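Local coordinates for protein ORF10 (Moritella marina, PDB 6RIW) that probably lengthens acyl chains by carbon-carbon condensation, through the ketosynthase-chain length factor didomain of a polyunsaturated fatty acid synthase, at residues G367-L370 and T371-G374; L178-A182 and A183-G187. All coordinates share one frame; numbering follows the deposited sequence.

Overall arrangement
Both contacts are local, each made by one continuous run of the N-terminal ketosynthase part of the didomain, and both are largely buried. Contact 1 joins helix 363-366 to helix 374-387, its centre about 15 Å from the centre of the chain; contact 2 ends helix 174-183, its centre about 19 Å from that point, with some residues partly exposed. Their centres are about 24 Å apart and their nearest atoms about 12 Å, so they do not touch. Successive tight turns beside a histidine ring shape contact 1, near C196 and S199. Contact 2 is a helix C-cap: the chain turns at a positive-phi glycine toward strand 189-193, and backbone bonds and an alanine-leucine contact hold the turn.

Contact 1 of 2, residues G367-L370 and T371-G374; sequences GHLL and TAAG
The imidazole of H368 meets A373 at its edge: the methyl CB lies near the ring plane, 3.4 Å from ND1, while one face of the ring carries L370 CD2, 4.2 Å above the plane and over its centre. Chi1 of 178° carries the H368 imidazole away from the backbone nitrogen, and chi2 near zero then turns its ND1 edge to the A373 methyl. Next to the ring, the backbone makes two overlapping turns. A372 N donates to L369 O at 3.0 Å, closing a type II' turn whose first corner is L370, a non-glycine residue with positive phi (62°). A373 N then donates to L370 O, also at 3.0 Å, round T371 and A372 in type I geometry. Both donors stand above the carbonyl planes of their acceptors, so neither bond lies on a lone pair. Apolar contact follows the turns, with L369 CB 4.1 Å from A372 CB and 4.4 Å from A373 CB. H368 ends an N-x-G-H sequence like that in related ketosynthases, whose histidine belongs to a Cys-His-His active site; its contact with C196 is consistent with that role. The run links helix 363-366 to helix 374-387. L370 packs on V231 and F235 of helix 228-237, while T371 OG1 bonds to V223 O of strand 217-224 and T371 O to S199 OG.

Contact 2 of 2, residues L178-A182 and A183-G187; sequences LIAQA and AGLGG
A180 O accepts a hydrogen bond from L185 N at 2.8 Å, the shortest bond between 178-182 and 183-187, and the donor lies in the carbonyl plane. This is the outer bond of a Schellman motif. The inner one runs from G184 N to Q181 O at 3.2 Å, and here the donor stands far above the plane of the carbonyl, a less direct approach. The positive phi of G184 (73°) turns the chain after it back over the helix end, which brings L185 N to A180 O. One step earlier the regular helical pattern still holds: A183 N bonds to I179 O at 3.0 Å, with the donor tilted 25° from the carbonyl plane. The apolar partner of the motif is also present, because the residue giving the outer amide packs on the residue accepting it. L185 CB comes to 4.1 Å from A180 CB, and L185 CG and CD1 lie alongside A180 CA at 3.8 and 3.9 Å. In L185, CG is anti to the carbonyl carbon and beside the backbone nitrogen (chi1 -49°), which sets CG against A180. L185 CD1 also stands 4.4 Å from I179 CG2. Helix 174-183 rests on helix 88-104 through I179 against T97 and A182 against L94. Beyond the cap, G187 shares a backbone bond with C115 of strand 115-120, and the chain enters strand 189-193, which pairs in parallel with 115-120 and antiparallel with 659-663 of the second ketosynthase-like half.

Contact 1 of 2, residues G367-L370 and T371-G374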
loop_
_atom_site.group_PDB
_atom_site.type_symbol
_atom_site.label_atom_id
_atom_site.label_comp_id
_atom_site.label_asym_id
_atom_site.label_seq_id
_atom_site.Cartn_x
_atom_site.Cartn_y
_atom_site.Cartn_z
ATOM N N GLY A 367 -10.387 10.714 16.014
ATOM C CA GLY A 367 -9.059 10.141 15.975
ATOM C C GLY A 367 -8.428 10.304 14.603
ATOM O O GLY A 367 -8.984 10.911 13.680
ATOM N N HIS A 368 -7.229 9.742 14.468
ATOM C CA HIS A 368 -6.447 9.823 13.231
ATOM C C HIS A 368 -6.702 8.544 12.435
ATOM O O HIS A 368 -6.221 7.469 12.803
ATOM C CB HIS A 368 -4.965 10.012 13.568
ATOM C CG HIS A 368 -4.049 10.063 12.379
ATOM N ND1 HIS A 368 -4.498 9.965 11.078
ATOM C CD2 HIS A 368 -2.710 10.254 12.297
ATOM C CE1 HIS A 368 -3.470 10.053 10.249
ATOM N NE2 HIS A 368 -2.374 10.235 10.963
ATOM N N LEU A 369 -7.452 8.664 11.345
ATOM C CA LEU A 369 -7.862 7.505 10.552
ATOM C C LEU A 369 -6.773 6.998 9.592
ATOM O O LEU A 369 -7.091 6.235 8.664
ATOM C CB LEU A 369 -9.142 7.843 9.774
ATOM C CG LEU A 369 -10.474 7.464 10.424
ATOM C CD1 LEU A 369 -10.609 8.039 11.837
ATOM C CD2 LEU A 369 -11.694 7.833 9.552
ATOM N N LEU A 370 -5.519 7.419 9.760
ATOM C CA LEU A 370 -4.379 6.847 9.034
ATOM C C LEU A 370 -4.565 7.080 7.539
ATOM O O LEU A 370 -4.693 8.244 7.118
ATOM C CB LEU A 370 -4.250 5.385 9.465
ATOM C CG LEU A 370 -4.195 5.141 10.983
ATOM C CD1 LEU A 370 -4.087 3.651 11.321
ATOM C CD2 LEU A 370 -3.026 5.918 11.600
ATOM N N THR A 371 -4.551 6.039 6.692
ATOM C CA THR A 371 -4.683 6.274 5.252
ATOM C C THR A 371 -6.003 6.943 4.903
ATOM O O THR A 371 -6.091 7.628 3.877
ATOM C CB THR A 371 -4.525 4.956 4.497
ATOM O OG1 THR A 371 -5.269 3.936 5.168
ATOM C CG2 THR A 371 -3.051 4.562 4.509
ATOM N N ALA A 372 -7.022 6.797 5.746
ATOM C CA ALA A 372 -8.311 7.415 5.477
ATOM C C ALA A 372 -8.480 8.770 6.153
ATOM O O ALA A 372 -9.587 9.314 6.128
ATOM C CB ALA A 372 -9.439 6.481 5.932
ATOM N N ALA A 373 -7.423 9.321 6.763
ATOM C CA ALA A 373 -7.596 10.515 7.595
ATOM C C ALA A 373 -8.089 11.708 6.792
ATOM O O ALA A 373 -8.843 12.546 7.314
ATOM C CB ALA A 373 -6.283 10.872 8.302
ATOM N N GLY A 374 -7.658 11.833 5.539
ATOM C CA GLY A 374 -8.121 12.957 4.757
ATOM C C GLY A 374 -9.594 12.894 4.406
ATOM O O GLY A 374 -10.185 13.934 4.104
#

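Contact 2 of 2, residues L178-A182 and A183-G187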
loop_
_atom_site.group_PDB
_atom_site.type_symbol
_atom_site.label_atom_id
_atom_site.label_comp_id
_atom_site.label_asym_id
_atom_site.label_seq_id
_atom_site.Cartn_x
_atom_site.Cartn_y
_atom_site.Cartn_z
ATOM N N LEU A 178 -11.107 -4.975 -6.752
ATOM C CA LEU A 178 -12.377 -5.567 -6.369
ATOM C C LEU A 178 -13.499 -4.546 -6.458
ATOM O O LEU A 178 -14.603 -4.863 -6.922
ATOM C CB LEU A 178 -12.281 -6.121 -4.956
ATOM C CG LEU A 178 -13.596 -6.642 -4.383
ATOM C CD1 LEU A 178 -13.864 -7.992 -4.963
ATOM C CD2 LEU A 178 -13.493 -6.759 -2.875
ATOM N N ILE A 179 -13.233 -3.323 -6.000
ATOM C CA ILE A 179 -14.189 -2.233 -6.170
ATOM C C ILE A 179 -14.526 -2.050 -7.645
ATOM O O ILE A 179 -15.698 -1.926 -8.018
ATOM C CB ILE A 179 -13.636 -0.944 -5.538
ATOM C CG1 ILE A 179 -13.802 -1.030 -4.014
ATOM C CG2 ILE A 179 -14.313 0.307 -6.135
ATOM C CD1 ILE A 179 -12.925 -0.064 -3.256
ATOM N N ALA A 180 -13.504 -2.048 -8.511
ATOM C CA ALA A 180 -13.761 -1.847 -9.937
ATOM C C ALA A 180 -14.654 -2.952 -10.484
ATOM O O ALA A 180 -15.622 -2.681 -11.212
ATOM C CB ALA A 180 -12.439 -1.776 -10.716
ATOM N N GLN A 181 -14.380 -4.205 -10.107
ATOM C CA GLN A 181 -15.186 -5.293 -10.649
ATOM C C GLN A 181 -16.586 -5.293 -10.052
ATOM O O GLN A 181 -17.568 -5.444 -10.789
ATOM C CB GLN A 181 -14.509 -6.656 -10.443
ATOM C CG GLN A 181 -15.307 -7.790 -11.112
ATOM C CD GLN A 181 -14.561 -9.118 -11.184
ATOM O OE1 GLN A 181 -13.568 -9.352 -10.481
ATOM N NE2 GLN A 181 -15.037 -9.991 -12.054
ATOM N N ALA A 182 -16.705 -5.122 -8.730
ATOM C CA ALA A 182 -18.012 -5.216 -8.083
ATOM C C ALA A 182 -18.945 -4.074 -8.480
ATOM O O ALA A 182 -20.166 -4.235 -8.426
ATOM C CB ALA A 182 -17.857 -5.233 -6.560
ATOM N N ALA A 183 -18.407 -2.915 -8.841
ATOM C CA ALA A 183 -19.234 -1.803 -9.285
ATOM C C ALA A 183 -19.302 -1.680 -10.806
ATOM O O ALA A 183 -19.985 -0.790 -11.303
ATOM C CB ALA A 183 -18.730 -0.489 -8.680
ATOM N N GLY A 184 -18.609 -2.536 -11.555
ATOM C CA GLY A 184 -18.663 -2.447 -13.004
ATOM C C GLY A 184 -17.911 -1.284 -13.607
ATOM O O GLY A 184 -18.317 -0.765 -14.651
ATOM N N LEU A 185 -16.814 -0.864 -12.991
ATOM C CA LEU A 185 -16.002 0.232 -13.520
ATOM C C LEU A 185 -15.097 -0.235 -14.661
ATOM O O LEU A 185 -14.395 -1.242 -14.529
ATOM C CB LEU A 185 -15.135 0.806 -12.405
ATOM C CG LEU A 185 -15.859 1.135 -11.109
ATOM C CD1 LEU A 185 -14.867 1.863 -10.203
ATOM C CD2 LEU A 185 -17.094 1.996 -11.413
ATOM N N GLY A 186 -15.059 0.528 -15.752
ATOM C CA GLY A 186 -14.222 0.161 -16.883
ATOM C C GLY A 186 -12.931 0.943 -17.071
ATOM O O GLY A 186 -12.218 0.732 -18.062
ATOM N N GLY A 187 -12.604 1.849 -16.146
ATOM C CA GLY A 187 -11.433 2.691 -16.266
ATOM C C GLY A 187 -10.273 2.184 -15.416
ATOM O O GLY A 187 -10.262 1.051 -14.940
#